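Local atomic coordinates of periplasmic sugar-binding protein (Chloroflexus aurantiacus, PDB entry 4RXU), a protein that binds D-glucose in the cleft between its two lobes and probably serves as the solute-binding component of an ABC-type sugar transporter. Residues A[277-281]-A[282-286]; A[341-345]-A[346-350]. All coordinates share one frame; numbering follows the deposited sequence.

Interaction 1: residues A[277-281]-A[282-286]; sequences QDAEK and ASVQY. With BGC (beta-D-glucopyranose), chain C.
Glu280 O, the carbonyl oxygen just ahead of the first helical turn, is gripped by two amides of that turn. Val284 N donates to Glu280 O at 2.9 Å, whereas the bond from Ser283 N is weak because its N-H is poorly aimed. Val284 also lays a methyl against this carbonyl, Val284 CG2 lying 3.4 Å from Glu280 O; chi1 of 176° puts CG1 anti to the backbone N and CG2 beside it, where Val284 CG2 also comes within 4.4 Å of Ala279 CB. One residue on, Gln285 N donates to Lys281 O at 3.0 Å. Glu280 is thus the N-cap of helix 281-288, which follows strand 269-274 of the four-stranded parallel sheet, and the loop between strand and helix delivers a ligand residue, as in periplasmic sugar-binding proteins. That residue is Asp278, whose carboxylate accepts hydrogen bonds from two hydroxyls of beta-D-glucopyranose side by side: glucose O3 donates to Asp278 OD1 and glucose O4 to Asp278 OD2, both at 2.5 Å, so each carboxylate oxygen takes its own hydroxyl and rotation of the group is restrained. Asn252, Lys298 and Asp166 are among the other residues that bind the sugar. Asp253 accepts a bond from Glu280 N, and Gln47 of helix 44-59 bonds both Glu280 OE2 and Asp278 O.

Interaction 2: residues A[341-345]-A[346-350]; sequences VTVTR and DNVRA
The side-chain amide of Asn347 bonds the backbone of Thr342 and Thr344 where the chain passes out of strand 332-343. Asn347 ND2 donates to Thr342 O (2.9 Å), with the acceptor close to the amide plane; Asn347 OD1 accepts from Thr344 N at 2.9 Å in an almost straight bond (N-H...O 172°) that lies in the plane of the side-chain carbonyl. With CG tucked between its own N and carbonyl carbon (chi1 69°), the amide comes back beside the backbone of Thr342 to Thr344, and the two bonds fix its rotation. Two further hydrogen bonds close the turn itself: Asn347 N to Thr344 O, 3.2 Å, and Asp346 N to Thr344 OG1, also 3.2 Å. A water continues the polar contacts, donating to Arg345 O and accepting from Arg349 N, and at its far end Arg345 bonds the carbonyl of Ile288. Apolar contact is made by Val343, whose CG1 sits 3.7 Å from Val348 CA, the two side chains crossing at about a right angle; Phe297 and Ala351 also pack on Val343. Asn347 is the N-cap residue of helix 348-354, but its side chain makes no capping bond; the link from strand 332-343 to this last helix is an ST turn at Thr344 within a beta turn over 344-347.

In the fold
From the N terminus, interaction 1 comes first, where the loop after strand 269-274 enters helix 281-288. The chain then runs through strand 295-298, helix 300-315 and strand 325-327 into strand 332-343, after which interaction 2 turns into helix 348-354. Each is local, and they follow in series, neither nested nor crossed. Their centres lie 11 Å apart and they meet directly, Val284 CG1 packing 3.8 Å from Val348 CG2, while Leu352 touches Ala279 and Val284. Helix 348-354 is thereby set against helix 281-288, joining the C-terminal part of the chain, which leaves the mixed sheet, to the helix that follows the Asp278-bearing loop after strand 269-274 of the parallel sheet.

Interaction 1: residues A[277-281]-A[282-286]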
loop_
_atom_site.group_PDB
_atom_site.type_symbol
_atom_site.label_atom_id
_atom_site.label_comp_id
_atom_site.label_asym_id
_atom_site.label_seq_id
_atom_site.Cartn_x
_atom_site.Cartn_y
_atom_site.Cartn_z
ATOM N N GLN A 277 -0.636 7.496 0.063
ATOM C CA GLN A 277 0.483 6.873 -0.623
ATOM C C GLN A 277 0.072 6.459 -2.026
ATOM O O GLN A 277 -1.109 6.271 -2.286
ATOM C CB GLN A 277 1.007 5.632 0.111
ATOM C CG GLN A 277 0.084 4.432 0.052
ATOM C CD GLN A 277 0.684 3.234 0.750
ATOM O OE1 GLN A 277 1.726 2.716 0.341
ATOM N NE2 GLN A 277 0.039 2.796 1.816
ATOM N N ASP A 278 1.101 6.345 -2.871
ATOM C CA ASP A 278 1.075 5.824 -4.257
ATOM C C ASP A 278 1.301 6.938 -5.291
ATOM O O ASP A 278 1.548 6.651 -6.460
ATOM C CB ASP A 278 -0.230 5.106 -4.619
ATOM C CG ASP A 278 -0.466 3.809 -3.831
ATOM O OD1 ASP A 278 0.456 3.272 -3.176
ATOM O OD2 ASP A 278 -1.607 3.308 -3.928
ATOM N N ALA A 279 1.197 8.205 -4.871
ATOM C CA ALA A 279 1.370 9.330 -5.801
ATOM C C ALA A 279 0.465 9.186 -7.028
ATOM O O ALA A 279 0.866 9.456 -8.160
ATOM C CB ALA A 279 2.831 9.520 -6.199
ATOM N N GLU A 280 -0.782 8.804 -6.787
ATOM C CA GLU A 280 -1.781 8.815 -7.847
ATOM C C GLU A 280 -1.922 10.254 -8.363
ATOM O O GLU A 280 -1.870 11.205 -7.596
ATOM C CB GLU A 280 -3.120 8.266 -7.340
ATOM C CG GLU A 280 -3.060 6.763 -6.970
ATOM C CD GLU A 280 -2.909 5.803 -8.154
ATOM O OE1 GLU A 280 -3.192 6.199 -9.312
ATOM O OE2 GLU A 280 -2.516 4.635 -7.926
ATOM N N LYS A 281 -2.132 10.400 -9.666
ATOM C CA LYS A 281 -2.170 11.723 -10.290
ATOM C C LYS A 281 -3.178 12.642 -9.615
ATOM O O LYS A 281 -2.880 13.804 -9.352
ATOM C CB LYS A 281 -2.403 11.611 -11.795
ATOM C CG LYS A 281 -1.209 10.985 -12.503
ATOM C CD LYS A 281 -1.411 10.863 -14.001
ATOM C CE LYS A 281 -0.261 10.181 -14.699
ATOM N NZ LYS A 281 -0.523 10.097 -16.163
ATOM N N ALA A 282 -4.369 12.112 -9.335
ATOM C CA ALA A 282 -5.423 12.937 -8.752
ATOM C C ALA A 282 -5.012 13.406 -7.376
ATOM O O ALA A 282 -5.413 14.489 -6.950
ATOM C CB ALA A 282 -6.757 12.189 -8.697
ATOM N N SER A 283 -4.234 12.596 -6.661
ATOM C CA SER A 283 -3.742 13.049 -5.353
ATOM C C SER A 283 -2.587 14.023 -5.461
ATOM O O SER A 283 -2.435 14.895 -4.603
ATOM C CB SER A 283 -3.338 11.884 -4.430
ATOM O OG SER A 283 -4.480 11.296 -3.858
ATOM N N VAL A 284 -1.741 13.858 -6.473
ATOM C CA VAL A 284 -0.701 14.865 -6.715
ATOM C C VAL A 284 -1.382 16.220 -6.927
ATOM O O VAL A 284 -0.955 17.241 -6.369
ATOM C CB VAL A 284 0.188 14.500 -7.915
ATOM C CG1 VAL A 284 1.204 15.610 -8.215
ATOM C CG2 VAL A 284 0.933 13.209 -7.617
ATOM N N GLN A 285 -2.477 16.220 -7.688
ATOM C CA GLN A 285 -3.192 17.474 -7.914
ATOM C C GLN A 285 -3.796 17.996 -6.615
ATOM O O GLN A 285 -3.732 19.180 -6.339
ATOM C CB GLN A 285 -4.255 17.315 -8.981
ATOM C CG GLN A 285 -4.750 18.656 -9.527
ATOM C CD GLN A 285 -3.650 19.514 -10.143
ATOM O OE1 GLN A 285 -3.018 19.103 -11.105
ATOM N NE2 GLN A 285 -3.380 20.691 -9.543
ATOM N N TYR A 286 -4.426 17.131 -5.821
ATOM C CA TYR A 286 -4.886 17.578 -4.486
ATOM C C TYR A 286 -3.763 18.185 -3.666
ATOM O O TYR A 286 -3.985 19.165 -2.968
ATOM C CB TYR A 286 -5.510 16.456 -3.670
ATOM C CG TYR A 286 -7.014 16.261 -3.823
ATOM C CD1 TYR A 286 -7.669 16.454 -5.041
ATOM C CD2 TYR A 286 -7.783 15.801 -2.745
ATOM C CE1 TYR A 286 -9.040 16.253 -5.158
ATOM C CE2 TYR A 286 -9.149 15.585 -2.854
ATOM C CZ TYR A 286 -9.778 15.828 -4.050
ATOM O OH TYR A 286 -11.118 15.612 -4.143
HETATM C C2 BGC C . -0.329 -1.386 -2.006
HETATM C C3 BGC C . -0.696 0.084 -2.028
HETATM C C4 BGC C . -2.115 0.239 -2.554
HETATM C C5 BGC C . -3.089 -0.656 -1.788
HETATM C C6 BGC C . -4.485 -0.668 -2.371
HETATM C C1 BGC C . -1.358 -2.018 -1.084
HETATM O O1 BGC C . -1.046 -3.338 -0.750
HETATM O O2 BGC C . 1.005 -1.537 -1.507
HETATM O O3 BGC C . 0.240 0.760 -2.863
HETATM O O4 BGC C . -2.540 1.597 -2.321
HETATM O O5 BGC C . -2.617 -1.989 -1.756
HETATM O O6 BGC C . -4.471 -0.914 -3.780
#

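Interaction 2: residues A[341-345]-A[346-350]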
loop_
_atom_site.group_PDB
_atom_site.type_symbol
_atom_site.label_atom_id
_atom_site.label_comp_id
_atom_site.label_asym_id
_atom_site.label_seq_id
_atom_site.Cartn_x
_atom_site.Cartn_y
_atom_site.Cartn_z
ATOM N N VAL A 341 9.370 7.489 -0.165
ATOM C CA VAL A 341 9.723 8.897 0.054
ATOM C C VAL A 341 8.491 9.737 0.275
ATOM O O VAL A 341 7.522 9.656 -0.478
ATOM C CB VAL A 341 10.498 9.452 -1.181
ATOM C CG1 VAL A 341 10.787 10.938 -1.076
ATOM C CG2 VAL A 341 11.794 8.688 -1.324
ATOM N N THR A 342 8.526 10.566 1.301
ATOM C CA THR A 342 7.424 11.471 1.531
ATOM C C THR A 342 7.419 12.636 0.539
ATOM O O THR A 342 8.412 13.331 0.368
ATOM C CB THR A 342 7.453 12.032 2.949
ATOM O OG1 THR A 342 7.103 10.990 3.859
ATOM C CG2 THR A 342 6.454 13.190 3.105
ATOM N N VAL A 343 6.262 12.824 -0.082
ATOM C CA VAL A 343 6.059 13.906 -1.034
ATOM C C VAL A 343 4.998 14.878 -0.540
ATOM O O VAL A 343 3.861 14.498 -0.232
ATOM C CB VAL A 343 5.740 13.366 -2.432
ATOM C CG1 VAL A 343 5.397 14.517 -3.370
ATOM C CG2 VAL A 343 6.947 12.573 -2.918
ATOM N N THR A 344 5.397 16.144 -0.515
ATOM C CA THR A 344 4.525 17.245 -0.181
ATOM C C THR A 344 4.695 18.284 -1.281
ATOM O O THR A 344 5.444 18.074 -2.224
ATOM C CB THR A 344 4.961 17.883 1.142
ATOM O OG1 THR A 344 6.270 18.474 0.992
ATOM C CG2 THR A 344 4.995 16.839 2.227
ATOM N N ARG A 345 4.026 19.417 -1.147
ATOM C CA ARG A 345 4.248 20.525 -2.091
ATOM C C ARG A 345 5.713 20.927 -2.247
ATOM O O ARG A 345 6.148 21.344 -3.324
ATOM C CB ARG A 345 3.519 21.744 -1.623
ATOM C CG ARG A 345 2.052 21.673 -1.858
ATOM C CD ARG A 345 1.418 22.768 -1.038
ATOM N NE ARG A 345 0.211 23.269 -1.658
ATOM C CZ ARG A 345 -0.385 24.383 -1.262
ATOM N NH1 ARG A 345 0.134 25.072 -0.262
ATOM N NH2 ARG A 345 -1.494 24.797 -1.858
ATOM N N ASP A 346 6.466 20.830 -1.160
ATOM C CA ASP A 346 7.855 21.317 -1.153
ATOM C C ASP A 346 8.776 20.516 -2.100
ATOM O O ASP A 346 9.734 21.066 -2.620
ATOM C CB ASP A 346 8.399 21.337 0.283
ATOM C CG ASP A 346 7.543 22.209 1.224
ATOM O OD1 ASP A 346 7.008 23.253 0.771
ATOM O OD2 ASP A 346 7.385 21.835 2.409
ATOM N N ASN A 347 8.462 19.233 -2.342
ATOM C CA ASN A 347 9.321 18.351 -3.146
ATOM C C ASN A 347 8.600 17.581 -4.242
ATOM O O ASN A 347 9.162 16.667 -4.821
ATOM C CB ASN A 347 10.149 17.377 -2.281
ATOM C CG ASN A 347 9.306 16.329 -1.622
ATOM O OD1 ASN A 347 8.136 16.570 -1.387
ATOM N ND2 ASN A 347 9.885 15.163 -1.342
ATOM N N VAL A 348 7.365 17.952 -4.543
ATOM C CA VAL A 348 6.646 17.230 -5.591
ATOM C C VAL A 348 7.385 17.263 -6.944
ATOM O O VAL A 348 7.484 16.244 -7.658
ATOM C CB VAL A 348 5.178 17.651 -5.709
ATOM C CG1 VAL A 348 5.032 19.146 -5.906
ATOM C CG2 VAL A 348 4.524 16.885 -6.838
ATOM N N ARG A 349 7.930 18.423 -7.280
ATOM C CA ARG A 349 8.657 18.545 -8.510
ATOM C C ARG A 349 9.920 17.686 -8.483
ATOM O O ARG A 349 10.133 16.896 -9.403
ATOM C CB ARG A 349 8.981 20.008 -8.827
ATOM C CG ARG A 349 9.642 20.154 -10.191
ATOM C CD ARG A 349 9.898 21.610 -10.494
ATOM N NE ARG A 349 8.658 22.329 -10.742
ATOM C CZ ARG A 349 8.026 22.365 -11.912
ATOM N NH1 ARG A 349 8.510 21.696 -12.959
ATOM N NH2 ARG A 349 6.897 23.064 -12.035
ATOM N N ALA A 350 10.735 17.799 -7.440
ATOM C CA ALA A 350 11.955 16.973 -7.374
ATOM C C ALA A 350 11.634 15.495 -7.370
ATOM O O ALA A 350 12.245 14.737 -8.104
ATOM C CB ALA A 350 12.795 17.316 -6.167
HETATM O O HOH W 1 8.058 20.977 -5.485
#